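Local coordinates for cytoplasmic protein (PDB 7LPO) that probably hydrolyses the beta-glucosidic bond of steryl glucosides, as a fungal sterylglucosidase of glycoside hydrolase family 5, at residues H56-E59 with G60-T64; M121-I124 with I125-R129. All coordinates share one frame; numbering follows the deposited sequence.

Interaction 1: residues H56-E59 with G60-T64; sequences HIRE and GFWET
Arg58 and Phe61 close a type II beta turn that leads directly into helix 61-66, with Glu59 and Gly60 at its two corners. The turn is shut by Phe61 N, which donates to Arg58 O over 3.1 Å and comes in from above the carbonyl plane. Gly60 takes the second corner with a phi of 80°, the left-handed backbone expected there in this type of turn. A water carries the contact further: it donates to Arg58 O at 2.7 Å and to Glu63 OE1, and accepts from the backbone N-H of Trp62. The carbonyl of Arg58 is therefore gripped by two donors, one from the backbone and one from the solvent.

The side chains of Arg58 and Trp62 meet beside this turn. With CG anti to the backbone N (chi1 -178°) and the chain extended as far as NE, Arg58 brings its guanidinium obliquely up to the pyrrole side of the indole, NH2 lying 3.8 Å from Trp62 NE1. The two planes are inclined by 68°, so the groups are not stacked. Both are held by the same acceptor, Glu182, whose OE2 forms a salt bridge with Arg58 NE and a hydrogen bond with Trp62 NE1, which probably keeps them together. Deeper in, Phe61 sets CD2 over one face of the indole and meets the ring of Phe150. Gly60 O accepts both Thr64 N at 3.2 Å and Thr64 OG1 at 2.8 Å.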
ATOM      1  N   HIS A  56       3.749 -17.998  -7.888  1.00 15.24           N
ATOM      2  CA  HIS A  56       3.662 -18.816  -9.090  1.00 15.86           C
ATOM      3  C   HIS A  56       3.782 -20.314  -8.834  1.00 18.42           C
ATOM      4  O   HIS A  56       3.564 -21.095  -9.764  1.00 18.54           O
ATOM      5  CB  HIS A  56       4.739 -18.410 -10.108  1.00 16.99           C
ATOM      6  CG  HIS A  56       6.145 -18.523  -9.602  1.00 17.81           C
ATOM      7  ND1 HIS A  56       6.712 -17.582  -8.768  1.00 18.50           N
ATOM      8  CD2 HIS A  56       7.110 -19.443  -9.843  1.00 16.79           C
ATOM      9  CE1 HIS A  56       7.965 -17.918  -8.518  1.00 18.22           C
ATOM     10  NE2 HIS A  56       8.227 -19.050  -9.147  1.00 17.74           N
ATOM     11  N   ILE A  57       4.103 -20.737  -7.613  1.00 19.20           N
ATOM     12  CA  ILE A  57       4.372 -22.150  -7.344  1.00 21.24           C
ATOM     13  C   ILE A  57       3.162 -22.778  -6.654  1.00 20.73           C
ATOM     14  O   ILE A  57       2.784 -22.388  -5.553  1.00 21.05           O
ATOM     15  CB  ILE A  57       5.646 -22.330  -6.505  1.00 21.81           C
ATOM     16  CG1 ILE A  57       6.845 -22.290  -7.457  1.00 27.53           C
ATOM     17  CG2 ILE A  57       5.594 -23.643  -5.778  1.00 20.73           C
ATOM     18  CD1 ILE A  57       8.165 -22.126  -6.775  1.00 31.27           C
ATOM     19  N   ARG A  58       2.584 -23.779  -7.312  1.00 20.66           N
ATOM     20  CA  ARG A  58       1.403 -24.429  -6.757  1.00 22.27           C
ATOM     21  C   ARG A  58       1.763 -25.505  -5.739  1.00 23.13           C
ATOM     22  O   ARG A  58       1.000 -25.742  -4.794  1.00 21.47           O
ATOM     23  CB  ARG A  58       0.569 -25.046  -7.876  1.00 25.46           C
ATOM     24  CG  ARG A  58      -0.684 -25.691  -7.334  1.00 28.79           C
ATOM     25  CD  ARG A  58      -1.800 -25.897  -8.362  1.00 32.12           C
ATOM     26  NE  ARG A  58      -3.025 -26.216  -7.629  1.00 34.24           N
ATOM     27  CZ  ARG A  58      -3.506 -27.443  -7.455  1.00 37.44           C
ATOM     28  NH1 ARG A  58      -2.890 -28.485  -7.998  1.00 40.06           N
ATOM     29  NH2 ARG A  58      -4.614 -27.624  -6.747  1.00 37.05           N
ATOM     30  N   GLU A  59       2.905 -26.167  -5.907  1.00 28.92           N
ATOM     31  CA  GLU A  59       3.274 -27.236  -4.990  1.00 30.83           C
ATOM     32  C   GLU A  59       3.436 -26.699  -3.570  1.00 29.12           C
ATOM     33  O   GLU A  59       4.148 -25.715  -3.341  1.00 28.69           O
ATOM     34  CB  GLU A  59       4.564 -27.904  -5.452  1.00 37.60           C
ATOM     35  CG  GLU A  59       4.992 -29.064  -4.582  1.00 45.62           C
ATOM     36  CD  GLU A  59       6.167 -29.820  -5.164  1.00 54.86           C
ATOM     37  OE1 GLU A  59       6.036 -30.348  -6.292  1.00 60.71           O
ATOM     38  OE2 GLU A  59       7.221 -29.882  -4.496  1.00 56.22           O
ATOM     39  N   GLY A  60       2.764 -27.355  -2.616  1.00 24.90           N
ATOM     40  CA  GLY A  60       2.817 -26.967  -1.221  1.00 22.04           C
ATOM     41  C   GLY A  60       1.928 -25.799  -0.840  1.00 22.67           C
ATOM     42  O   GLY A  60       1.768 -25.534   0.360  1.00 23.11           O
ATOM     43  N   PHE A  61       1.327 -25.115  -1.821  1.00 22.96           N
ATOM     44  CA  PHE A  61       0.545 -23.908  -1.567  1.00 21.34           C
ATOM     45  C   PHE A  61      -0.632 -24.193  -0.645  1.00 20.38           C
ATOM     46  O   PHE A  61      -0.791 -23.552   0.401  1.00 22.45           O
ATOM     47  CB  PHE A  61       0.080 -23.337  -2.915  1.00 21.78           C
ATOM     48  CG  PHE A  61      -0.812 -22.125  -2.812  1.00 19.85           C
ATOM     49  CD1 PHE A  61      -0.294 -20.892  -2.473  1.00 20.28           C
ATOM     50  CD2 PHE A  61      -2.163 -22.223  -3.093  1.00 16.97           C
ATOM     51  CE1 PHE A  61      -1.119 -19.775  -2.399  1.00 20.96           C
ATOM     52  CE2 PHE A  61      -2.985 -21.123  -3.022  1.00 17.85           C
ATOM     53  CZ  PHE A  61      -2.467 -19.894  -2.680  1.00 18.97           C
ATOM     54  N   TRP A  62      -1.464 -25.161  -1.013  1.00 16.78           N
ATOM     55  CA  TRP A  62      -2.628 -25.490  -0.202  1.00 16.56           C
ATOM     56  C   TRP A  62      -2.255 -26.327   1.021  1.00 18.75           C
ATOM     57  O   TRP A  62      -2.776 -26.094   2.119  1.00 17.87           O
ATOM     58  CB  TRP A  62      -3.646 -26.249  -1.053  1.00 16.46           C
ATOM     59  CG  TRP A  62      -4.231 -25.473  -2.184  1.00 18.86           C
ATOM     60  CD1 TRP A  62      -4.044 -25.699  -3.519  1.00 20.31           C
ATOM     61  CD2 TRP A  62      -5.102 -24.348  -2.089  1.00 20.09           C
ATOM     62  NE1 TRP A  62      -4.764 -24.805  -4.260  1.00 20.71           N
ATOM     63  CE2 TRP A  62      -5.414 -23.951  -3.408  1.00 21.94           C
ATOM     64  CE3 TRP A  62      -5.662 -23.643  -1.023  1.00 21.42           C
ATOM     65  CZ2 TRP A  62      -6.243 -22.861  -3.689  1.00 21.46           C
ATOM     66  CZ3 TRP A  62      -6.490 -22.551  -1.305  1.00 22.80           C
ATOM     67  CH2 TRP A  62      -6.771 -22.177  -2.628  1.00 22.11           C
ATOM     68  N   GLU A  63      -1.353 -27.299   0.852  1.00 20.80           N
ATOM     69  CA  GLU A  63      -1.102 -28.277   1.909  1.00 22.75           C
ATOM     70  C   GLU A  63      -0.557 -27.626   3.175  1.00 23.22           C
ATOM     71  O   GLU A  63      -0.974 -27.973   4.288  1.00 23.59           O
ATOM     72  CB  GLU A  63      -0.125 -29.341   1.414  1.00 24.52           C
ATOM     73  CG  GLU A  63      -0.676 -30.248   0.334  1.00 29.06           C
ATOM     74  CD  GLU A  63      -0.491 -29.675  -1.065  1.00 34.05           C
ATOM     75  OE1 GLU A  63      -0.074 -28.498  -1.194  1.00 35.74           O
ATOM     76  OE2 GLU A  63      -0.770 -30.400  -2.046  1.00 36.31           O
ATOM     77  N   THR A  64       0.395 -26.704   3.034  1.00 24.43           N
ATOM     78  CA  THR A  64       0.965 -26.088   4.225  1.00 23.53           C
ATOM     79  C   THR A  64      -0.080 -25.260   4.959  1.00 20.42           C
ATOM     80  O   THR A  64      -0.121 -25.258   6.193  1.00 17.86           O
ATOM     81  CB  THR A  64       2.175 -25.226   3.866  1.00 27.35           C
ATOM     82  OG1 THR A  64       1.811 -24.275   2.862  1.00 31.03           O
ATOM     83  CG2 THR A  64       3.319 -26.090   3.344  1.00 27.66           C
TER
HETATM   84  O   HOH W   1      -0.821 -27.128  -3.397  1.00 30.56           O

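Interaction 2: residues M121-I124 with I125-R129; sequences MDYI and IAVLR
Spacing of four residues along helix 118-133 brings Tyr123 against Val127 and Ile124 against Leu128. Val127 places CG2 over one face of the phenol ring in a CH-pi contact, 3.7 Å from the ring centroid. The methyl is displaced toward the hydroxyl end and comes within 3.3 Å of Tyr123 CZ. Its position follows from the rotation of Val127, which turns CG1 anti to the backbone N (chi1 174°) and leaves CG2 beside that N, facing back down the helix to the tyrosine. The ring is held at its far end too, because Tyr123 OH is hydrogen-bonded to Leu77 O.

Ile124 and Leu128 run side by side in the same direction, with Ile124 CG2 3.9 Å from Leu128 CD1. Both reach the barrel strands, Ile124 on Tyr101 and Phe103, Leu128 on Val138 and Met140. Beneath them the backbone bonds are regular, among them Leu128 N to Ile124 O at 2.8 Å. Ile125 packs on helix 232-254, which Leu128 also touches through Ile251, and Arg250 of the same helix forms a salt bridge with Asp122. A helix seated on parallel strands and flanked by a neighbouring helix is typical of the outer layer of a TIM barrel.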
ATOM      1  N   MET A 121       5.672 -12.908  15.829  1.00 20.06           N
ATOM      2  CA  MET A 121       5.571 -11.658  16.556  1.00 21.28           C
ATOM      3  C   MET A 121       6.956 -11.197  17.096  1.00 22.05           C
ATOM      4  O   MET A 121       7.325 -10.056  16.946  1.00 21.85           O
ATOM      5  CB  MET A 121       4.642 -11.798  17.738  1.00 19.46           C
ATOM      6  CG  MET A 121       3.216 -12.073  17.405  1.00 23.30           C
ATOM      7  SD  MET A 121       2.090 -11.528  18.655  1.00 28.83           S
ATOM      8  CE  MET A 121       0.525 -11.794  17.978  1.00 29.13           C
ATOM      9  N   ASP A 122       7.665 -12.144  17.707  1.00 20.34           N
ATOM     10  CA  ASP A 122       8.988 -11.812  18.263  1.00 21.34           C
ATOM     11  C   ASP A 122      10.002 -11.572  17.158  1.00 20.42           C
ATOM     12  O   ASP A 122      10.933 -10.778  17.335  1.00 21.20           O
ATOM     13  CB  ASP A 122       9.432 -12.962  19.171  1.00 22.93           C
ATOM     14  CG  ASP A 122       8.596 -13.071  20.442  1.00 26.19           C
ATOM     15  OD1 ASP A 122       7.929 -12.097  20.820  1.00 29.18           O
ATOM     16  OD2 ASP A 122       8.614 -14.131  21.083  1.00 29.50           O
ATOM     17  N   TYR A 123       9.848 -12.252  16.020  1.00 18.06           N
ATOM     18  CA  TYR A 123      10.698 -11.950  14.876  1.00 18.51           C
ATOM     19  C   TYR A 123      10.491 -10.508  14.424  1.00 17.98           C
ATOM     20  O   TYR A 123      11.460  -9.777  14.181  1.00 14.17           O
ATOM     21  CB  TYR A 123      10.420 -12.910  13.719  1.00 19.13           C
ATOM     22  CG  TYR A 123      10.935 -12.358  12.409  1.00 21.02           C
ATOM     23  CD1 TYR A 123      12.271 -12.486  12.060  1.00 20.99           C
ATOM     24  CD2 TYR A 123      10.090 -11.669  11.539  1.00 22.83           C
ATOM     25  CE1 TYR A 123      12.753 -11.965  10.875  1.00 22.28           C
ATOM     26  CE2 TYR A 123      10.566 -11.142  10.346  1.00 22.75           C
ATOM     27  CZ  TYR A 123      11.897 -11.298  10.019  1.00 23.03           C
ATOM     28  OH  TYR A 123      12.384 -10.779   8.840  1.00 23.79           O
ATOM     29  N   ILE A 124       9.228 -10.083  14.296  1.00 15.30           N
ATOM     30  CA  ILE A 124       8.944  -8.705  13.896  1.00 16.45           C
ATOM     31  C   ILE A 124       9.586  -7.728  14.871  1.00 18.06           C
ATOM     32  O   ILE A 124      10.161  -6.713  14.468  1.00 19.67           O
ATOM     33  CB  ILE A 124       7.427  -8.464  13.796  1.00 17.96           C
ATOM     34  CG1 ILE A 124       6.838  -9.158  12.567  1.00 18.40           C
ATOM     35  CG2 ILE A 124       7.142  -6.983  13.733  1.00 17.57           C
ATOM     36  CD1 ILE A 124       5.321  -9.239  12.579  1.00 17.91           C
ATOM     37  N   ILE A 125       9.488  -8.014  16.169  1.00 19.03           N
ATOM     38  CA  ILE A 125      10.081  -7.141  17.178  1.00 20.07           C
ATOM     39  C   ILE A 125      11.586  -7.040  16.976  1.00 19.82           C
ATOM     40  O   ILE A 125      12.167  -5.954  17.077  1.00 20.98           O
ATOM     41  CB  ILE A 125       9.726  -7.649  18.589  1.00 22.48           C
ATOM     42  CG1 ILE A 125       8.305  -7.205  18.939  1.00 21.38           C
ATOM     43  CG2 ILE A 125      10.742  -7.165  19.609  1.00 22.29           C
ATOM     44  CD1 ILE A 125       7.688  -7.966  20.092  1.00 20.43           C
ATOM     45  N   ALA A 126      12.237  -8.168  16.691  1.00 21.80           N
ATOM     46  CA  ALA A 126      13.671  -8.154  16.424  1.00 20.38           C
ATOM     47  C   ALA A 126      13.993  -7.308  15.201  1.00 20.63           C
ATOM     48  O   ALA A 126      14.966  -6.548  15.200  1.00 22.10           O
ATOM     49  CB  ALA A 126      14.178  -9.586  16.224  1.00 20.27           C
ATOM     50  N   VAL A 127      13.197  -7.437  14.138  1.00 21.21           N
ATOM     51  CA  VAL A 127      13.386  -6.585  12.965  1.00 20.01           C
ATOM     52  C   VAL A 127      13.197  -5.121  13.337  1.00 16.72           C
ATOM     53  O   VAL A 127      13.991  -4.259  12.958  1.00 19.37           O
ATOM     54  CB  VAL A 127      12.431  -7.001  11.833  1.00 23.35           C
ATOM     55  CG1 VAL A 127      12.519  -6.013  10.670  1.00 26.19           C
ATOM     56  CG2 VAL A 127      12.739  -8.414  11.376  1.00 24.02           C
ATOM     57  N   LEU A 128      12.152  -4.820  14.107  1.00 17.19           N
ATOM     58  CA  LEU A 128      11.924  -3.435  14.509  1.00 19.93           C
ATOM     59  C   LEU A 128      13.095  -2.893  15.322  1.00 21.31           C
ATOM     60  O   LEU A 128      13.458  -1.720  15.191  1.00 23.04           O
ATOM     61  CB  LEU A 128      10.622  -3.327  15.300  1.00 19.10           C
ATOM     62  CG  LEU A 128       9.375  -3.648  14.482  1.00 20.64           C
ATOM     63  CD1 LEU A 128       8.125  -3.625  15.351  1.00 22.74           C
ATOM     64  CD2 LEU A 128       9.246  -2.672  13.297  1.00 21.05           C
ATOM     65  N   ARG A 129      13.714  -3.733  16.150  1.00 22.54           N
ATOM     66  CA  ARG A 129      14.851  -3.269  16.940  1.00 25.32           C
ATOM     67  C   ARG A 129      16.009  -2.835  16.050  1.00 23.57           C
ATOM     68  O   ARG A 129      16.651  -1.811  16.312  1.00 22.49           O
ATOM     69  CB  ARG A 129      15.302  -4.365  17.905  1.00 27.11           C
ATOM     70  CG  ARG A 129      14.403  -4.503  19.124  1.00 30.69           C
ATOM     71  CD  ARG A 129      15.175  -5.048  20.313  1.00 33.35           C
ATOM     72  NE  ARG A 129      14.341  -5.886  21.167  1.00 36.53           N
ATOM     73  CZ  ARG A 129      13.559  -5.423  22.136  1.00 40.35           C
ATOM     74  NH1 ARG A 129      13.496  -4.114  22.381  1.00 41.15           N
ATOM     75  NH2 ARG A 129      12.839  -6.272  22.864  1.00 42.71           N
TER

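In the fold
Interaction 1 comes first along the chain, in the excursion that follows strand 35-43, and interaction 2 comes later, on helix 118-133, the longer of two helices in the connection between the parallel strands 98-104 and 137-143. Their centres are 27 Å apart and their nearest atoms about 17 Å, so they do not touch. All three strands fit the TIM-barrel core expected of this family, and the connection through helix 118-133 is consistent with a beta-alpha-beta crossover of that fold. Residues 121-129 thus belong to the helical layer around the barrel, whereas residues 56-64 belong to an elaboration after one of its strands, held by loop residues such as Phe150 and Glu182.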